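Local structure of peptidyl-tRNA hydrolase (Sulfolobus solfataricus, 1XTY) at residues 6-9 / 13-16; 16-21 / 88-93; 27-32 / 82-87; 47-50 / 55-58; 100-105 / 112-117. The protein hydrolyses the ester bond of peptidyl-tRNAs, probably those that drop off the ribosome during protein synthesis, releasing the N-acyl amino acid and tRNA. One frame throughout, in Å; residues are numbered along the deposited sequence.

Contact 1 of 5, residues 6-9 / 13-16; sequences IVVR and KMGK. With SO4 (sulfate ion), chain F.
The loop that carries the chain from strand 2-9 into helix 16-35 folds back on the end of the strand, where Met14 meets Val8 and Arg9. The thioether methyl does all the touching: Met14 CE lies 3.8 Å from Val8 CG1 and 3.6 Å from the carbonyl oxygen, Arg9 O. The side chain runs out extended until chi3 (-82°), whose bend carries CE across the line of the valine. Val8 faces helix 16-35 and packs on Val23. This is the first strand-to-helix connection of an alpha/beta fold whose mixed sheet places strand 2-9 between 97-106 and 56-61, and Gly15 takes the N-cap position of the helix that follows. Met14 also packs on Ile19 and Gln22 of that helix. Arg9 sends its side chain elsewhere, to a sulfate probably taken up from the crystallisation liquor. The anion sits at the guanidinium edge with its sulfur in plane: Arg9 NH1 donates to sulfate O2 at 2.6 Å, and Arg9 NH2 to sulfate O3 at 3.0 Å in a bond of 161°. A further bond from NH2 to O2 is weak. A salt bridge from Arg9 NE to Asp11 and a bond from NH1 to Ile97 O help fix its rotation.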
# COMPACT_ATOMS: atom_id res chain seq x y z
N ILE A 6 -7.96 6.29 -1.38
CA ILE A 6 -8.42 4.92 -1.21
C ILE A 6 -9.65 4.96 -0.31
O ILE A 6 -9.61 5.48 0.81
CB ILE A 6 -7.34 4.01 -0.56
CG1 ILE A 6 -6.11 3.92 -1.46
CG2 ILE A 6 -7.90 2.61 -0.34
CD1 ILE A 6 -5.13 5.06 -1.29
N VAL A 7 -10.75 4.42 -0.82
CA VAL A 7 -12.01 4.38 -0.09
C VAL A 7 -12.20 3.00 0.54
O VAL A 7 -12.31 2.00 -0.16
CB VAL A 7 -13.20 4.67 -1.04
CG1 VAL A 7 -14.50 4.76 -0.24
CG2 VAL A 7 -12.94 5.96 -1.80
N VAL A 8 -12.26 2.96 1.87
CA VAL A 8 -12.42 1.71 2.60
C VAL A 8 -13.84 1.52 3.13
O VAL A 8 -14.47 2.47 3.60
CB VAL A 8 -11.44 1.65 3.79
CG1 VAL A 8 -11.58 0.33 4.52
CG2 VAL A 8 -10.02 1.85 3.29
N ARG A 9 -14.34 0.28 3.05
CA ARG A 9 -15.68 -0.05 3.54
C ARG A 9 -15.67 -0.20 5.06
O ARG A 9 -14.86 -0.94 5.61
CB ARG A 9 -16.19 -1.36 2.94
CG ARG A 9 -16.66 -1.25 1.51
CD ARG A 9 -17.17 -2.60 1.02
NE ARG A 9 -18.38 -3.02 1.73
CZ ARG A 9 -18.94 -4.22 1.58
NH1 ARG A 9 -18.39 -5.11 0.76
NH2 ARG A 9 -20.04 -4.52 2.24
N LYS A 13 -16.08 -6.29 8.74
CA LYS A 13 -15.14 -6.37 9.84
C LYS A 13 -13.70 -6.60 9.41
O LYS A 13 -13.36 -7.64 8.84
CB LYS A 13 -15.56 -7.49 10.80
CG LYS A 13 -14.66 -7.64 12.01
CD LYS A 13 -15.19 -8.71 12.96
CE LYS A 13 -14.28 -8.89 14.16
NZ LYS A 13 -14.84 -9.88 15.13
N MET A 14 -12.85 -5.62 9.69
CA MET A 14 -11.43 -5.70 9.36
C MET A 14 -10.57 -5.07 10.45
O MET A 14 -10.82 -3.94 10.85
CB MET A 14 -11.15 -4.99 8.03
CG MET A 14 -11.86 -5.57 6.82
SD MET A 14 -11.26 -4.82 5.29
CE MET A 14 -12.21 -3.31 5.23
N GLY A 15 -9.57 -5.81 10.91
CA GLY A 15 -8.67 -5.27 11.92
C GLY A 15 -7.72 -4.30 11.25
O GLY A 15 -7.68 -4.23 10.02
N LYS A 16 -6.93 -3.56 12.03
CA LYS A 16 -6.02 -2.60 11.42
C LYS A 16 -4.99 -3.27 10.51
O LYS A 16 -4.60 -2.70 9.49
CB LYS A 16 -5.32 -1.76 12.49
CG LYS A 16 -4.41 -2.53 13.43
CD LYS A 16 -3.85 -1.58 14.49
CE LYS A 16 -2.92 -2.30 15.46
NZ LYS A 16 -2.39 -1.38 16.50
S SO4 F . -21.05 -7.74 0.76
O1 SO4 F . -20.40 -8.81 1.54
O2 SO4 F . -20.02 -6.96 0.06
O3 SO4 F . -21.80 -6.86 1.68
O4 SO4 F . -21.97 -8.35 -0.22

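Contact 2 of 5, residues 16-21 / 88-93; sequences KGKIAA and GKTQLE
Lys18, in the first turn of helix 16-35, stretches over to Thr90 and Leu92 in the loop between strand 81-85 and strand 97-106. The contact thus bridges a helix start and a strand-to-strand connection at the surface of the alpha/beta fold. The lysine leaves the helix with CG opposite its own backbone nitrogen (chi1 -174°). A single bend at chi2 (71°) then turns the chain, and the outer carbons continue straight, so that the ammonium end is delivered to the loop. What holds that end is Asp86, two residues before the segment 88-93, which forms a salt bridge with Lys18 NZ through OD2. A sulfate ion, probably from the crystallisation liquor, lies about 4 Å from the lysine side chain.

Thr90 comes at the lysine tip to tip, methyl first. Its OG1 is turned opposite the backbone nitrogen (chi1 173°), which leaves CG2 in the crowded position between nitrogen and carbonyl carbon. The gap of 2.9 Å between Lys18 NZ and Thr90 CG2 is too short for a nitrogen next to a methyl group, and the orientation modelled for this threonine is therefore doubtful. Leu92 gives looser, apolar support to the aliphatic part of the lysine; it also packs on Asp86, and its CD1 stands 4.2 Å from Lys18 CE.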
# COMPACT_ATOMS: atom_id res chain seq x y z
N LYS A 16 -6.93 -3.56 12.03
CA LYS A 16 -6.02 -2.60 11.42
C LYS A 16 -4.99 -3.27 10.51
O LYS A 16 -4.60 -2.70 9.49
CB LYS A 16 -5.32 -1.76 12.49
CG LYS A 16 -4.41 -2.53 13.43
CD LYS A 16 -3.85 -1.58 14.49
CE LYS A 16 -2.92 -2.30 15.46
NZ LYS A 16 -2.39 -1.38 16.50
N GLY A 17 -4.57 -4.48 10.86
CA GLY A 17 -3.61 -5.20 10.04
C GLY A 17 -4.24 -5.54 8.70
O GLY A 17 -3.61 -5.42 7.64
N LYS A 18 -5.49 -5.97 8.75
CA LYS A 18 -6.26 -6.34 7.57
C LYS A 18 -6.45 -5.11 6.67
O LYS A 18 -6.22 -5.17 5.47
CB LYS A 18 -7.62 -6.89 7.98
CG LYS A 18 -8.47 -7.44 6.85
CD LYS A 18 -7.90 -8.75 6.33
CE LYS A 18 -8.83 -9.40 5.34
NZ LYS A 18 -8.25 -10.64 4.75
N ILE A 19 -6.89 -4.01 7.27
CA ILE A 19 -7.11 -2.77 6.54
C ILE A 19 -5.85 -2.32 5.82
O ILE A 19 -5.90 -1.93 4.65
CB ILE A 19 -7.58 -1.63 7.48
CG1 ILE A 19 -9.00 -1.91 7.98
CG2 ILE A 19 -7.52 -0.29 6.77
CD1 ILE A 19 -9.54 -0.85 8.92
N ALA A 20 -4.72 -2.38 6.51
CA ALA A 20 -3.45 -1.96 5.92
C ALA A 20 -3.12 -2.79 4.68
O ALA A 20 -2.66 -2.26 3.67
CB ALA A 20 -2.33 -2.07 6.94
N ALA A 21 -3.35 -4.10 4.76
CA ALA A 21 -3.07 -4.97 3.63
C ALA A 21 -3.97 -4.63 2.43
O ALA A 21 -3.50 -4.57 1.29
CB ALA A 21 -3.26 -6.43 4.03
N GLY A 88 -10.13 -14.14 0.86
CA GLY A 88 -10.79 -15.10 1.73
C GLY A 88 -9.90 -15.98 2.59
O GLY A 88 -10.23 -17.14 2.85
N LYS A 89 -8.78 -15.44 3.06
CA LYS A 89 -7.88 -16.23 3.90
C LYS A 89 -8.28 -16.15 5.37
O LYS A 89 -7.92 -17.02 6.16
CB LYS A 89 -6.44 -15.73 3.70
CG LYS A 89 -5.95 -15.87 2.27
CD LYS A 89 -5.97 -17.32 1.79
CE LYS A 89 -5.48 -17.45 0.35
NZ LYS A 89 -5.44 -18.88 -0.12
N THR A 90 -9.01 -15.10 5.73
CA THR A 90 -9.45 -14.96 7.11
C THR A 90 -10.97 -14.82 7.13
O THR A 90 -11.63 -15.20 6.17
CB THR A 90 -8.74 -13.73 7.79
OG1 THR A 90 -9.31 -13.52 9.09
CG2 THR A 90 -8.86 -12.46 6.95
N GLN A 91 -11.52 -14.33 8.24
CA GLN A 91 -12.96 -14.15 8.40
C GLN A 91 -13.74 -13.93 7.10
O GLN A 91 -14.55 -14.77 6.69
CB GLN A 91 -13.23 -12.98 9.34
CG GLN A 91 -12.79 -13.25 10.78
CD GLN A 91 -12.80 -11.99 11.61
OE1 GLN A 91 -13.47 -11.02 11.26
NE2 GLN A 91 -12.06 -12.00 12.73
N LEU A 92 -13.53 -12.78 6.48
CA LEU A 92 -14.21 -12.39 5.26
C LEU A 92 -14.24 -13.48 4.19
O LEU A 92 -13.27 -14.23 4.01
CB LEU A 92 -13.58 -11.12 4.67
CG LEU A 92 -13.67 -9.84 5.50
CD1 LEU A 92 -12.96 -8.70 4.77
CD2 LEU A 92 -15.12 -9.49 5.74
N GLU A 93 -15.35 -13.55 3.47
CA GLU A 93 -15.50 -14.52 2.39
C GLU A 93 -14.74 -14.01 1.18
O GLU A 93 -14.72 -12.80 0.91
CB GLU A 93 -16.99 -14.69 2.03
CG GLU A 93 -17.79 -15.48 3.05
CD GLU A 93 -17.63 -16.98 2.87
OE1 GLU A 93 -16.50 -17.45 2.66
OE2 GLU A 93 -18.66 -17.69 2.95

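Contact 3 of 5, residues 27-32 / 82-87; sequences AVTLVV and SIIEDA. With SO4 (sulfate ion), chain E.
Ser82, at the start of strand 81-85, fits against Thr29 and Leu30 of helix 16-35, and here the packing is closest. Its CB lies 3.8 Å from the methyl of Thr29 (CG2), while its OG is 3.5 Å from Leu30 CG. This last approach is not a hydrogen bond: with chi1 at 59° the hydroxyl points into the helix, where it bonds to Ala26 O, and the leucine branch simply covers it. Leu30 CD2 also reaches the strand backbone, 3.7 Å from Ser82 N. The close approach therefore leaves the buried hydroxyl of Ser82 with a partner in the helix backbone.

Further along, the fit slackens. Ile84 CD1 passes Thr29 OG1 at 4.0 Å; that hydroxyl bonds to His25 O and to Gln54 NE2 of the second subunit. By Asp86 and Ala87 the chain has left the helix segment 27-32 altogether, and Ala87 N donates to O1 of a sulfate at 2.8 Å, an ion probably from the crystallisation liquor.

The axes of the segments 27-32 and 82-85 approach to 8.4 Å, at 141° between their N-to-C directions. Strand 81-85, at one border of the sheet within the chain, pairs with strand 97-106, and Leu30 also packs on Met4 of strand 2-9.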
# COMPACT_ATOMS: atom_id res chain seq x y z
N ALA A 27 -3.35 0.33 -3.63
CA ALA A 27 -2.30 1.21 -4.14
C ALA A 27 -1.38 0.55 -5.16
O ALA A 27 -1.07 1.13 -6.20
CB ALA A 27 -1.48 1.77 -2.98
N VAL A 28 -0.94 -0.67 -4.86
CA VAL A 28 -0.04 -1.38 -5.77
C VAL A 28 -0.73 -1.71 -7.09
O VAL A 28 -0.15 -1.55 -8.17
CB VAL A 28 0.51 -2.67 -5.13
CG1 VAL A 28 1.30 -3.48 -6.15
CG2 VAL A 28 1.40 -2.32 -3.94
N THR A 29 -1.97 -2.18 -7.02
CA THR A 29 -2.72 -2.51 -8.22
C THR A 29 -2.86 -1.27 -9.12
O THR A 29 -2.73 -1.37 -10.33
CB THR A 29 -4.10 -3.10 -7.87
OG1 THR A 29 -3.91 -4.37 -7.23
CG2 THR A 29 -4.95 -3.29 -9.12
N LEU A 30 -3.13 -0.12 -8.52
CA LEU A 30 -3.26 1.12 -9.29
C LEU A 30 -1.95 1.45 -10.01
O LEU A 30 -1.93 1.63 -11.23
CB LEU A 30 -3.63 2.29 -8.38
CG LEU A 30 -5.09 2.49 -8.00
CD1 LEU A 30 -5.19 3.60 -6.96
CD2 LEU A 30 -5.90 2.83 -9.24
N VAL A 31 -0.86 1.51 -9.25
CA VAL A 31 0.45 1.83 -9.80
C VAL A 31 0.86 0.87 -10.93
O VAL A 31 1.30 1.32 -11.99
CB VAL A 31 1.52 1.84 -8.67
CG1 VAL A 31 2.92 1.95 -9.25
CG2 VAL A 31 1.25 3.03 -7.75
N VAL A 32 0.70 -0.43 -10.71
CA VAL A 32 1.07 -1.39 -11.74
C VAL A 32 0.17 -1.29 -12.98
O VAL A 32 0.65 -1.42 -14.11
CB VAL A 32 1.04 -2.84 -11.18
CG1 VAL A 32 1.26 -3.85 -12.30
CG2 VAL A 32 2.13 -2.99 -10.12
N SER A 82 -9.13 1.00 -8.86
CA SER A 82 -8.96 -0.42 -8.56
C SER A 82 -9.98 -0.87 -7.53
O SER A 82 -10.14 -0.23 -6.50
CB SER A 82 -7.55 -0.70 -8.03
OG SER A 82 -7.28 0.05 -6.86
N ILE A 83 -10.68 -1.96 -7.83
CA ILE A 83 -11.66 -2.50 -6.90
C ILE A 83 -11.02 -3.74 -6.31
O ILE A 83 -10.75 -4.72 -7.01
CB ILE A 83 -12.98 -2.88 -7.61
CG1 ILE A 83 -13.60 -1.63 -8.24
CG2 ILE A 83 -13.95 -3.49 -6.60
CD1 ILE A 83 -14.85 -1.90 -9.07
N ILE A 84 -10.76 -3.69 -5.01
CA ILE A 84 -10.11 -4.79 -4.32
C ILE A 84 -11.08 -5.75 -3.62
O ILE A 84 -11.98 -5.31 -2.92
CB ILE A 84 -9.11 -4.25 -3.28
CG1 ILE A 84 -8.08 -3.35 -3.97
CG2 ILE A 84 -8.44 -5.39 -2.54
CD1 ILE A 84 -7.29 -4.05 -5.07
N GLU A 85 -10.89 -7.05 -3.84
CA GLU A 85 -11.72 -8.06 -3.21
C GLU A 85 -10.83 -8.92 -2.32
O GLU A 85 -9.65 -9.14 -2.62
CB GLU A 85 -12.43 -8.94 -4.26
CG GLU A 85 -13.27 -8.15 -5.27
CD GLU A 85 -14.29 -9.00 -6.03
OE1 GLU A 85 -14.06 -10.21 -6.22
OE2 GLU A 85 -15.32 -8.44 -6.46
N ASP A 86 -11.40 -9.40 -1.22
CA ASP A 86 -10.66 -10.22 -0.27
C ASP A 86 -10.29 -11.58 -0.87
O ASP A 86 -11.01 -12.12 -1.71
CB ASP A 86 -11.51 -10.41 0.99
CG ASP A 86 -10.70 -10.91 2.18
OD1 ASP A 86 -10.45 -12.13 2.27
OD2 ASP A 86 -10.32 -10.07 3.02
N ALA A 87 -9.14 -12.11 -0.45
CA ALA A 87 -8.68 -13.41 -0.93
C ALA A 87 -9.28 -14.53 -0.09
O ALA A 87 -8.97 -15.71 -0.29
CB ALA A 87 -7.15 -13.48 -0.88
S SO4 E . -5.90 -10.68 0.97
O1 SO4 E . -7.37 -10.53 1.01
O2 SO4 E . -5.53 -11.99 1.55
O3 SO4 E . -5.28 -9.59 1.74
O4 SO4 E . -5.45 -10.63 -0.44

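Contact 4 of 5, residues 47-50 / 55-58; sequences NEWL and PKII
Trp49 overlaps Pro55, whose ring stands off one side of the indole plane beside CD1 and NE1, with Trp49 CD1 3.5 Å from Pro55 CD and the two side chains antiparallel in direction. NE1 uses the ring edge instead to reach the proline carbonyl: Trp49 NE1 to Pro55 O is 2.8 Å and nearly straight at 175°. The oxygen lies almost exactly in the indole plane, whereas at the acceptor the donor is tilted 35° from the carbonyl plane. Pro55 N, 3.3 Å from Trp49 NE1, carries no proton and its lone pair is tied up in the peptide bond, so it makes no bond. The buried indole nitrogen therefore has its partner in one backbone oxygen, and that bond limits rotation of the ring.

The indole can reach across because CG stands opposite the backbone nitrogen of its own residue (chi1 -179°), swinging the ring from helix 40-51 toward the incoming strand. The bond spans the tight link from this helix into strand 56-61, the return leg of a beta-alpha-beta crossover whose two strands, 2-9 and 56-61, are parallel neighbours. Pro55 and Ile57 pair with strand 2-9 through backbone bonds to Met4.

Farther round the ring, at the benzo edge and near its plane, Lys56 CG lies 3.9 Å from Trp49 CZ2. The lysine then bends twice, at chi3 and chi4, and its NZ turns back to bond with Gln54 O. Val28 of the second subunit packs on Trp49, and Ala21 of that subunit packs on Lys56.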
# COMPACT_ATOMS: atom_id res chain seq x y z
N ASN A 47 4.14 9.82 -12.26
CA ASN A 47 5.49 10.33 -12.05
C ASN A 47 5.51 11.52 -11.09
O ASN A 47 6.36 11.60 -10.21
CB ASN A 47 6.11 10.75 -13.38
CG ASN A 47 6.46 9.56 -14.25
OD1 ASN A 47 7.14 8.63 -13.80
ND2 ASN A 47 5.99 9.58 -15.49
N GLU A 48 4.57 12.44 -11.27
CA GLU A 48 4.48 13.62 -10.41
C GLU A 48 4.14 13.20 -8.98
O GLU A 48 4.68 13.75 -8.01
CB GLU A 48 3.39 14.57 -10.92
CG GLU A 48 3.55 14.95 -12.38
CD GLU A 48 2.35 15.71 -12.92
OE1 GLU A 48 2.00 15.50 -14.10
OE2 GLU A 48 1.77 16.52 -12.17
N TRP A 49 3.23 12.24 -8.85
CA TRP A 49 2.81 11.75 -7.55
C TRP A 49 4.01 11.21 -6.77
O TRP A 49 4.17 11.49 -5.59
CB TRP A 49 1.77 10.66 -7.73
CG TRP A 49 1.23 10.08 -6.46
CD1 TRP A 49 0.51 10.73 -5.50
CD2 TRP A 49 1.31 8.71 -6.05
NE1 TRP A 49 0.13 9.84 -4.52
CE2 TRP A 49 0.61 8.60 -4.84
CE3 TRP A 49 1.91 7.56 -6.60
CZ2 TRP A 49 0.48 7.38 -4.15
CZ3 TRP A 49 1.79 6.35 -5.92
CH2 TRP A 49 1.08 6.27 -4.71
N LEU A 50 4.85 10.44 -7.45
CA LEU A 50 6.02 9.88 -6.81
C LEU A 50 6.97 11.00 -6.39
O LEU A 50 7.53 10.97 -5.30
CB LEU A 50 6.72 8.91 -7.76
CG LEU A 50 5.91 7.64 -8.09
CD1 LEU A 50 6.55 6.90 -9.25
CD2 LEU A 50 5.81 6.75 -6.86
N PRO A 55 1.50 11.28 -1.84
CA PRO A 55 0.42 11.71 -0.95
C PRO A 55 -0.82 10.81 -1.11
O PRO A 55 -1.27 10.58 -2.23
CB PRO A 55 0.13 13.14 -1.42
CG PRO A 55 1.42 13.58 -2.01
CD PRO A 55 1.90 12.36 -2.75
N LYS A 56 -1.36 10.34 -0.00
CA LYS A 56 -2.54 9.48 -0.03
C LYS A 56 -3.61 9.98 0.94
O LYS A 56 -3.30 10.55 1.98
CB LYS A 56 -2.18 8.05 0.35
CG LYS A 56 -1.34 7.31 -0.66
CD LYS A 56 -0.93 5.95 -0.12
CE LYS A 56 0.58 5.82 0.01
NZ LYS A 56 1.16 6.91 0.83
N ILE A 57 -4.86 9.77 0.58
CA ILE A 57 -5.97 10.16 1.42
C ILE A 57 -6.79 8.90 1.63
O ILE A 57 -7.28 8.32 0.66
CB ILE A 57 -6.86 11.22 0.74
CG1 ILE A 57 -6.00 12.42 0.33
CG2 ILE A 57 -7.97 11.65 1.69
CD1 ILE A 57 -6.76 13.48 -0.46
N ILE A 58 -6.91 8.47 2.87
CA ILE A 58 -7.67 7.26 3.17
C ILE A 58 -9.00 7.64 3.81
O ILE A 58 -9.04 8.06 4.97
CB ILE A 58 -6.88 6.34 4.10
CG1 ILE A 58 -5.51 6.05 3.48
CG2 ILE A 58 -7.64 5.04 4.33
CD1 ILE A 58 -4.60 5.24 4.37

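Contact 5 of 5, residues 100-105 / 112-117; sequences LGIGPA and SITGDL
No ring or other flat side chain enters the contact of Ile102 with Ile113 and Thr114, so there are neither faces nor edges to share out; it is a meeting of branched aliphatic groups. The delta methyl of Ile102 makes every touch. Ile102 CD1 lies 4.0 Å from Ile113 CG2, the two side chains crossing at a slant, and 4.1 Å from Thr114 CG2, here end against end.

Ile102 reaches that far because its chain is extended: chi2 at 174° carries CD1 straight out from strand 97-106. In Thr114 the hydroxyl occupies the position between the backbone nitrogen and the carbonyl carbon (chi1 66°), which leaves the methyl to face the isoleucine. Helix 107-114 packs in this way on the sheet, on the face away from helix 16-35. Thr114 also rests on Val5 and Val7 of strand 2-9, while Ile113 continues the apolar layer to Met77 and Leu79.

Both segments change course next to the contact. The strand turns a corner at Pro104, which follows a cis peptide bond, and Gly103 before it has a positive phi. Thr114 to Leu117 form a type I beta turn.

With no hydrogen bond or charge joining the two segments, their attachment rests on dispersion and the exclusion of water, forces with little directional preference, so that shape and close packing rather than bonding angles set the fit.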
# COMPACT_ATOMS: atom_id res chain seq x y z
N LEU A 100 -11.73 0.71 -2.58
CA LEU A 100 -11.59 1.26 -3.92
C LEU A 100 -10.44 2.27 -3.97
O LEU A 100 -10.39 3.19 -3.16
CB LEU A 100 -12.89 1.98 -4.32
CG LEU A 100 -12.89 2.82 -5.60
CD1 LEU A 100 -12.89 1.90 -6.82
CD2 LEU A 100 -14.12 3.72 -5.63
N GLY A 101 -9.53 2.08 -4.91
CA GLY A 101 -8.44 3.02 -5.04
C GLY A 101 -8.73 3.90 -6.25
O GLY A 101 -9.30 3.43 -7.23
N ILE A 102 -8.35 5.18 -6.17
CA ILE A 102 -8.56 6.11 -7.28
C ILE A 102 -7.32 6.98 -7.47
O ILE A 102 -6.78 7.52 -6.50
CB ILE A 102 -9.77 7.04 -7.04
CG1 ILE A 102 -11.05 6.21 -6.86
CG2 ILE A 102 -9.94 7.99 -8.20
CD1 ILE A 102 -12.27 7.04 -6.45
N GLY A 103 -6.86 7.11 -8.71
CA GLY A 103 -5.70 7.93 -8.97
C GLY A 103 -4.40 7.15 -9.12
O GLY A 103 -4.43 5.95 -9.40
N PRO A 104 -3.24 7.81 -8.93
CA PRO A 104 -3.15 9.23 -8.58
C PRO A 104 -3.64 10.18 -9.68
O PRO A 104 -3.59 9.87 -10.86
CB PRO A 104 -1.66 9.41 -8.27
CG PRO A 104 -1.01 8.41 -9.16
CD PRO A 104 -1.91 7.20 -9.05
N ALA A 105 -4.11 11.35 -9.25
CA ALA A 105 -4.61 12.36 -10.18
C ALA A 105 -4.79 13.68 -9.43
O ALA A 105 -4.73 13.71 -8.21
CB ALA A 105 -5.95 11.91 -10.77
N SER A 112 -13.84 15.72 -6.90
CA SER A 112 -15.15 15.77 -7.55
C SER A 112 -15.79 14.39 -7.45
O SER A 112 -16.86 14.14 -8.01
CB SER A 112 -15.01 16.19 -9.02
OG SER A 112 -14.34 15.21 -9.79
N ILE A 113 -15.12 13.50 -6.71
CA ILE A 113 -15.59 12.13 -6.49
C ILE A 113 -15.67 11.76 -5.01
O ILE A 113 -16.66 11.17 -4.57
CB ILE A 113 -14.64 11.09 -7.12
CG1 ILE A 113 -14.44 11.37 -8.60
CG2 ILE A 113 -15.22 9.69 -6.93
CD1 ILE A 113 -13.47 10.41 -9.27
N THR A 114 -14.63 12.10 -4.26
CA THR A 114 -14.57 11.75 -2.84
C THR A 114 -14.41 12.92 -1.87
O THR A 114 -14.03 12.71 -0.72
CB THR A 114 -13.41 10.77 -2.58
OG1 THR A 114 -12.16 11.43 -2.84
CG2 THR A 114 -13.52 9.55 -3.49
N GLY A 115 -14.71 14.13 -2.32
CA GLY A 115 -14.56 15.28 -1.45
C GLY A 115 -15.51 15.34 -0.26
O GLY A 115 -15.36 16.20 0.61
N ASP A 116 -16.49 14.44 -0.21
CA ASP A 116 -17.48 14.43 0.86
C ASP A 116 -17.32 13.28 1.86
O ASP A 116 -18.22 13.04 2.67
CB ASP A 116 -18.88 14.36 0.25
CG ASP A 116 -19.10 13.10 -0.59
OD1 ASP A 116 -18.21 12.79 -1.42
OD2 ASP A 116 -20.14 12.42 -0.42
N LEU A 117 -16.19 12.59 1.82
CA LEU A 117 -16.01 11.45 2.72
C LEU A 117 -15.16 11.74 3.95
O LEU A 117 -14.29 12.61 3.93
CB LEU A 117 -15.41 10.28 1.94
CG LEU A 117 -16.17 9.98 0.64
CD1 LEU A 117 -15.43 8.91 -0.14
CD2 LEU A 117 -17.59 9.54 0.96

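How the contacts relate
Strand 2-9 ties much of the set together: contact 1 joins contact 4 through Ile6 N to Ile57 O (3.0 Å) and contact 5 through Val7 N to Leu100 O (2.7 Å). Contacts 3 and 5 are paired at the sheet by Ser82 O and Gly101 N, 2.9 Å apart, although they lie on opposite sides of the chain's centre. Contacts 1 and 2 share Lys16, with centres about 9 Å apart, and Met14 packs on Leu92. The sulfate bound by Ala87 of contact 3 also lies near Lys18 of contact 2. Contact 4 meets contact 5 where Trp49 CG comes 3.5 Å from Pro104 CB. Contacts 1 to 4 touch the second subunit; contact 5 does not.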